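PDB 6ORI: EF0056 from Enterococcus faecalis, which is a surface protein of unknown function, represented here by part of its N-terminal region, with probably immunoglobulin-like beta domains and a probable link to biofilm formation. Local coordinates for residues R272-Y276 with I355-M359; Y276-M282 with Y344-K350. One frame throughout, in Å; residues are numbered along the deposited sequence. Where two conformers were deposited one is given.

Interaction 1 (R272-Y276 with I355-M359); sequences RLVPY and ILEEM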
loop_
_atom_site.group_PDB
_atom_site.type_symbol
_atom_site.label_atom_id
_atom_site.label_comp_id
_atom_site.label_asym_id
_atom_site.label_seq_id
_atom_site.Cartn_x
_atom_site.Cartn_y
_atom_site.Cartn_z
ATOM N N ARG A 272 -0.805 -11.474 -17.282
ATOM C CA ARG A 272 -2.077 -11.623 -17.972
ATOM C C ARG A 272 -2.657 -10.305 -18.484
ATOM O O ARG A 272 -3.419 -10.270 -19.460
ATOM C CB ARG A 272 -3.066 -12.326 -17.061
ATOM C CG ARG A 272 -2.715 -13.762 -16.767
ATOM C CD ARG A 272 -3.586 -14.312 -15.663
ATOM N NE ARG A 272 -3.271 -13.663 -14.402
ATOM C CZ ARG A 272 -4.105 -13.555 -13.377
ATOM N NH1 ARG A 272 -5.338 -14.053 -13.439
ATOM N NH2 ARG A 272 -3.690 -12.956 -12.276
ATOM N N LEU A 273 -2.324 -9.206 -17.815
ATOM C CA LEU A 273 -2.870 -7.912 -18.180
ATOM C C LEU A 273 -2.102 -7.182 -19.263
ATOM O O LEU A 273 -2.614 -6.247 -19.886
ATOM C CB LEU A 273 -2.954 -7.027 -16.941
ATOM C CG LEU A 273 -4.218 -7.189 -16.123
ATOM C CD1 LEU A 273 -4.020 -6.445 -14.795
ATOM C CD2 LEU A 273 -5.434 -6.648 -16.893
ATOM N N VAL A 274 -0.863 -7.596 -19.506
ATOM C CA VAL A 274 -0.014 -6.874 -20.440
ATOM C C VAL A 274 -0.664 -6.619 -21.814
ATOM O O VAL A 274 -0.667 -5.493 -22.270
ATOM C CB VAL A 274 1.365 -7.549 -20.563
ATOM C CG1 VAL A 274 2.190 -6.888 -21.665
ATOM C CG2 VAL A 274 2.091 -7.509 -19.211
ATOM N N PRO A 275 -1.261 -7.647 -22.455
ATOM C CA PRO A 275 -1.894 -7.377 -23.753
ATOM C C PRO A 275 -3.142 -6.500 -23.684
ATOM O O PRO A 275 -3.622 -6.035 -24.723
ATOM C CB PRO A 275 -2.305 -8.766 -24.254
ATOM C CG PRO A 275 -1.663 -9.727 -23.382
ATOM C CD PRO A 275 -1.307 -9.071 -22.091
ATOM N N TYR A 276 -3.657 -6.292 -22.480
ATOM C CA TYR A 276 -4.842 -5.457 -22.274
ATOM C C TYR A 276 -4.516 -4.051 -21.770
ATOM O O TYR A 276 -5.417 -3.278 -21.419
ATOM C CB TYR A 276 -5.780 -6.136 -21.293
ATOM C CG TYR A 276 -6.320 -7.440 -21.813
ATOM C CD1 TYR A 276 -7.263 -7.456 -22.827
ATOM C CD2 TYR A 276 -5.852 -8.647 -21.329
ATOM C CE1 TYR A 276 -7.760 -8.651 -23.316
ATOM C CE2 TYR A 276 -6.349 -9.848 -21.810
ATOM C CZ TYR A 276 -7.295 -9.839 -22.804
ATOM O OH TYR A 276 -7.788 -11.031 -23.295
ATOM N N ILE A 355 -12.559 -7.802 -20.623
ATOM C CA ILE A 355 -11.247 -8.402 -20.448
ATOM C C ILE A 355 -11.421 -9.716 -19.707
ATOM O O ILE A 355 -10.861 -10.740 -20.095
ATOM C CB ILE A 355 -10.287 -7.490 -19.651
ATOM C CG1 ILE A 355 -9.935 -6.270 -20.495
ATOM C CG2 ILE A 355 -9.038 -8.251 -19.290
ATOM C CD1 ILE A 355 -9.153 -5.186 -19.755
ATOM N N LEU A 356 -12.204 -9.674 -18.645
ATOM C CA LEU A 356 -12.398 -10.853 -17.806
ATOM C C LEU A 356 -13.154 -11.926 -18.571
ATOM O O LEU A 356 -12.848 -13.108 -18.445
ATOM C CB LEU A 356 -13.138 -10.504 -16.518
ATOM C CG LEU A 356 -12.469 -9.441 -15.630
ATOM C CD1 LEU A 356 -13.147 -9.359 -14.276
ATOM C CD2 LEU A 356 -10.979 -9.690 -15.458
ATOM N N GLU A 357 -14.127 -11.516 -19.377
ATOM C CA GLU A 357 -14.857 -12.474 -20.202
ATOM C C GLU A 357 -13.911 -13.185 -21.171
ATOM O O GLU A 357 -13.980 -14.403 -21.329
ATOM C CB GLU A 357 -16.001 -11.792 -20.959
ATOM C CG GLU A 357 -16.946 -12.775 -21.653
ATOM C CD GLU A 357 -17.605 -13.737 -20.679
ATOM O OE1 GLU A 357 -18.311 -13.264 -19.761
ATOM O OE2 GLU A 357 -17.407 -14.962 -20.827
ATOM N N GLU A 358 -13.022 -12.434 -21.815
ATOM C CA GLU A 358 -12.046 -13.038 -22.710
ATOM C C GLU A 358 -11.106 -13.984 -21.967
ATOM O O GLU A 358 -10.718 -15.022 -22.500
ATOM C CB GLU A 358 -11.223 -11.979 -23.452
ATOM C CG GLU A 358 -11.986 -11.228 -24.518
ATOM C CD GLU A 358 -11.099 -10.275 -25.302
ATOM O OE1 GLU A 358 -9.858 -10.380 -25.186
ATOM O OE2 GLU A 358 -11.644 -9.424 -26.037
ATOM N N MET A 359 -10.729 -13.624 -20.746
ATOM C CA MET A 359 -9.838 -14.476 -19.959
ATOM C C MET A 359 -10.519 -15.789 -19.570
ATOM O O MET A 359 -9.894 -16.847 -19.577
ATOM C CB MET A 359 -9.367 -13.735 -18.718
ATOM C CG MET A 359 -8.336 -12.672 -19.017
ATOM S SD MET A 359 -7.832 -11.789 -17.537
ATOM C CE MET A 359 -6.471 -10.819 -18.173
#
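Tyr276 lies against helix 352-359 where the loop after strand 264-269 runs into strand 277-284 of a probably immunoglobulin-like beta domain. The loop ends in a 3-10 turn at Tyr276, with a 2.8 Å hydrogen bond from Tyr276 N to Leu273 O. The contact joins this turn to the C-terminal part of the helix.

The Tyr276 ring sits over Ile355. CG2 of Ile355 makes a CH-pi contact 3.8 Å from the ring centroid, 11° off the ring normal. CG1 of Ile355 meets Tyr276 CD1 at 3.7 Å, so two branches of one side chain fill the same side of the tyrosine. The first torsion of Ile355 (chi1 -69°) turns both branches to the ring, CG2 over its centre and CG1 by CD1.

One turn further along the helix, Met359 reaches the loop with an extended chain. Its CE comes 3.8 Å from Tyr276 CE2, obliquely, and 3.4 Å from Arg272 O. The methyl group touches both the ring and the carbonyl oxygen beside its edge. Phe375 of strand 375-382 also packs on Met359, Arg272 and Leu273.

The guanidinium group of Arg272 turns to partners outside the helix: a salt bridge to Asp270, a bond to Glu373 O and a weak one to the O of Asp374, a calcium ligand.

At Glu358, OE2 forms a salt bridge with Lys350 NZ. OE1 accepts from Tyr276 OH at 2.9 Å, met on its anti side, 20° out of the carboxylate plane.

Interaction 2 (Y276-M282 with Y344-K350); sequences YVSGIQM and YVLQLTK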
loop_
_atom_site.group_PDB
_atom_site.type_symbol
_atom_site.label_atom_id
_atom_site.label_comp_id
_atom_site.label_asym_id
_atom_site.label_seq_id
_atom_site.Cartn_x
_atom_site.Cartn_y
_atom_site.Cartn_z
ATOM N N TYR A 276 -3.657 -6.292 -22.480
ATOM C CA TYR A 276 -4.842 -5.457 -22.274
ATOM C C TYR A 276 -4.516 -4.051 -21.770
ATOM O O TYR A 276 -5.417 -3.278 -21.419
ATOM C CB TYR A 276 -5.780 -6.136 -21.293
ATOM C CG TYR A 276 -6.320 -7.440 -21.813
ATOM C CD1 TYR A 276 -7.263 -7.456 -22.827
ATOM C CD2 TYR A 276 -5.852 -8.647 -21.329
ATOM C CE1 TYR A 276 -7.760 -8.651 -23.316
ATOM C CE2 TYR A 276 -6.349 -9.848 -21.810
ATOM C CZ TYR A 276 -7.295 -9.839 -22.804
ATOM O OH TYR A 276 -7.788 -11.031 -23.295
ATOM N N VAL A 277 -3.234 -3.731 -21.723
ATOM C CA VAL A 277 -2.806 -2.386 -21.349
ATOM C C VAL A 277 -2.230 -1.727 -22.581
ATOM O O VAL A 277 -1.417 -2.340 -23.286
ATOM C CB VAL A 277 -1.780 -2.430 -20.218
ATOM C CG1 VAL A 277 -1.194 -1.047 -19.975
ATOM C CG2 VAL A 277 -2.432 -2.933 -18.947
ATOM N N SER A 278 -2.672 -0.505 -22.877
ATOM C CA SER A 278 -2.134 0.267 -23.992
ATOM C C SER A 278 -1.187 1.314 -23.406
ATOM O O SER A 278 -0.101 0.966 -22.933
ATOM C CB SER A 278 -3.256 0.884 -24.839
ATOM O OG SER A 278 -4.066 1.783 -24.104
ATOM N N GLY A 279 -1.613 2.568 -23.363
ATOM C CA GLY A 279 -0.787 3.609 -22.797
ATOM C C GLY A 279 -0.536 3.392 -21.316
ATOM O O GLY A 279 -1.377 2.889 -20.568
ATOM N N ILE A 280 0.643 3.823 -20.897
ATOM C CA ILE A 280 1.041 3.799 -19.496
ATOM C C ILE A 280 1.601 5.171 -19.199
ATOM O O ILE A 280 2.612 5.571 -19.785
ATOM C CB ILE A 280 2.090 2.720 -19.195
ATOM C CG1 ILE A 280 1.565 1.365 -19.650
ATOM C CG2 ILE A 280 2.428 2.712 -17.706
ATOM C CD1 ILE A 280 2.601 0.289 -19.692
ATOM N N GLN A 281 0.935 5.910 -18.322
ATOM C CA GLN A 281 1.364 7.256 -17.944
ATOM C C GLN A 281 1.990 7.264 -16.575
ATOM O O GLN A 281 1.516 6.580 -15.671
ATOM C CB GLN A 281 0.197 8.256 -17.918
ATOM C CG GLN A 281 -0.673 8.226 -19.162
ATOM C CD GLN A 281 -1.689 9.351 -19.214
ATOM O OE1 GLN A 281 -1.995 10.024 -18.230
ATOM N NE2 GLN A 281 -2.224 9.570 -20.407
ATOM N N MET A 282 3.030 8.064 -16.405
ATOM C CA MET A 282 3.609 8.326 -15.093
ATOM C C MET A 282 3.115 9.680 -14.653
ATOM O O MET A 282 3.193 10.671 -15.426
ATOM C CB MET A 282 5.130 8.352 -15.184
ATOM C CG MET A 282 5.809 8.314 -13.843
ATOM S SD MET A 282 7.584 8.308 -14.097
ATOM C CE MET A 282 8.128 8.073 -12.414
ATOM N N TYR A 344 1.269 5.342 -11.475
ATOM C CA TYR A 344 1.252 4.768 -12.807
ATOM C C TYR A 344 -0.181 4.544 -13.242
ATOM O O TYR A 344 -1.016 3.996 -12.484
ATOM C CB TYR A 344 2.028 3.450 -12.823
ATOM C CG TYR A 344 3.448 3.597 -12.354
ATOM C CD1 TYR A 344 4.385 4.261 -13.135
ATOM C CD2 TYR A 344 3.871 3.052 -11.155
ATOM C CE1 TYR A 344 5.658 4.415 -12.741
ATOM C CE2 TYR A 344 5.183 3.203 -10.736
ATOM C CZ TYR A 344 6.071 3.865 -11.546
ATOM O OH TYR A 344 7.381 4.055 -11.221
ATOM N N VAL A 345 -0.502 4.995 -14.445
ATOM C CA VAL A 345 -1.838 4.875 -15.006
ATOM C C VAL A 345 -1.798 3.864 -16.156
ATOM O O VAL A 345 -1.194 4.138 -17.198
ATOM C CB VAL A 345 -2.327 6.233 -15.506
ATOM C CG1 VAL A 345 -3.713 6.112 -16.078
ATOM C CG2 VAL A 345 -2.289 7.285 -14.401
ATOM N N LEU A 346 -2.432 2.715 -15.966
ATOM C CA LEU A 346 -2.429 1.625 -16.944
ATOM C C LEU A 346 -3.735 1.695 -17.692
ATOM O O LEU A 346 -4.754 1.233 -17.199
ATOM C CB LEU A 346 -2.313 0.262 -16.240
ATOM C CG LEU A 346 -1.214 0.101 -15.178
ATOM C CD1 LEU A 346 -1.245 -1.284 -14.578
ATOM C CD2 LEU A 346 0.136 0.351 -15.781
ATOM N N GLN A 347 -3.717 2.283 -18.873
ATOM C CA GLN A 347 -4.924 2.415 -19.667
ATOM C C GLN A 347 -5.329 1.070 -20.231
ATOM O O GLN A 347 -4.516 0.354 -20.793
ATOM C CB GLN A 347 -4.691 3.409 -20.794
ATOM C CG GLN A 347 -4.222 4.781 -20.296
ATOM C CD GLN A 347 -4.401 5.871 -21.324
ATOM O OE1 GLN A 347 -4.349 5.618 -22.528
ATOM N NE2 GLN A 347 -4.619 7.096 -20.855
ATOM N N LEU A 348 -6.585 0.697 -20.038
ATOM C CA LEU A 348 -7.074 -0.573 -20.546
ATOM C C LEU A 348 -7.500 -0.459 -22.004
ATOM O O LEU A 348 -7.993 0.566 -22.442
ATOM C CB LEU A 348 -8.249 -1.041 -19.701
ATOM C CG LEU A 348 -7.935 -1.256 -18.222
ATOM C CD1 LEU A 348 -9.218 -1.578 -17.492
ATOM C CD2 LEU A 348 -6.905 -2.327 -18.007
ATOM N N THR A 349 -7.346 -1.556 -22.745
ATOM C CA THR A 349 -7.678 -1.586 -24.169
ATOM C C THR A 349 -9.148 -1.841 -24.396
ATOM O O THR A 349 -9.662 -1.559 -25.479
ATOM C CB THR A 349 -6.932 -2.703 -24.881
ATOM O OG1 THR A 349 -7.220 -3.927 -24.215
ATOM C CG2 THR A 349 -5.431 -2.459 -24.879
ATOM N N LYS A 350 -9.815 -2.399 -23.399
ATOM C CA LYS A 350 -11.257 -2.599 -23.451
ATOM C C LYS A 350 -11.765 -2.593 -22.017
ATOM O O LYS A 350 -10.968 -2.657 -21.074
ATOM C CB LYS A 350 -11.610 -3.899 -24.183
ATOM C CG LYS A 350 -10.973 -5.116 -23.601
ATOM C CD LYS A 350 -11.149 -6.331 -24.503
ATOM C CE LYS A 350 -10.329 -6.204 -25.763
ATOM N NZ LYS A 350 -10.353 -7.439 -26.586
#
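Strands 277-284 and 340-348 are antiparallel neighbours, and this is their backbone ladder near the end that leads into helix 352-359. The short segments run at 166° to each other. At the outer end Thr349 N bonds to Tyr276 O at 2.9 Å. Ser278 N then reaches Gln347 O at 2.9 Å. Further in, Gln281 and Val345 form a hydrogen-bonded pair, with Gln281 N to Val345 O at 3.0 Å and Val345 N to Gln281 O at 2.8 Å.

The ladder is not regular. Val277 pairs with Leu348 but Ile280 with Leu346, so the register slips by one residue. This is a beta bulge at Ser278 and Gly279. Gln347 N still bonds to Gly279 O, at 3.0 Å. The two strands belong to a five-stranded antiparallel sheet. Strand 239-248 flanks 340-348, and strand 300-304 flanks 277-284.

Val277, Ile280, Leu346 and Met282 face strand 264-269 or the nearby loops. Ile280 CG2 is anti to the backbone N, beside the carbonyl carbon (chi1 -55°). This sets it alongside Leu346 CD2 at 3.8 Å, both side chains pointing the same way. Met282 CG sits 4.1 Å from Tyr344 CE1, and the Tyr344 ring also meets that of Tyr267.

Gln281 and Val345 lie on the other face, their CB atoms 4.0 Å apart. In the conformer of Gln347 described here, its NE2 lies near Gln281 NE2, but both are donors and do not bond. Gln347 NE2 instead donates to Ser233 O, while Gln281 OE1 accepts from Ser233 N and from His283 NE2.

How the interactions relate
Both interactions hold the start of strand 277-284, and they share Tyr276. In interaction 2 its backbone O completes the ladder; in interaction 1 its ring and hydroxyl meet the helix. Interaction 2 is mainly backbone hydrogen bonding within a sheet, with eight of fourteen touching residues buried. Interaction 1 is smaller, has only two of six touching residues buried, and lies farther from the centre of the chain. It relies on side chains: a ring face, a methionine methyl and one carboxylate bond. Strand 340-348 leads directly into helix 352-359. The contacts also touch: Ile355 CD1 packs on Leu348 CD2 at 4.0 Å.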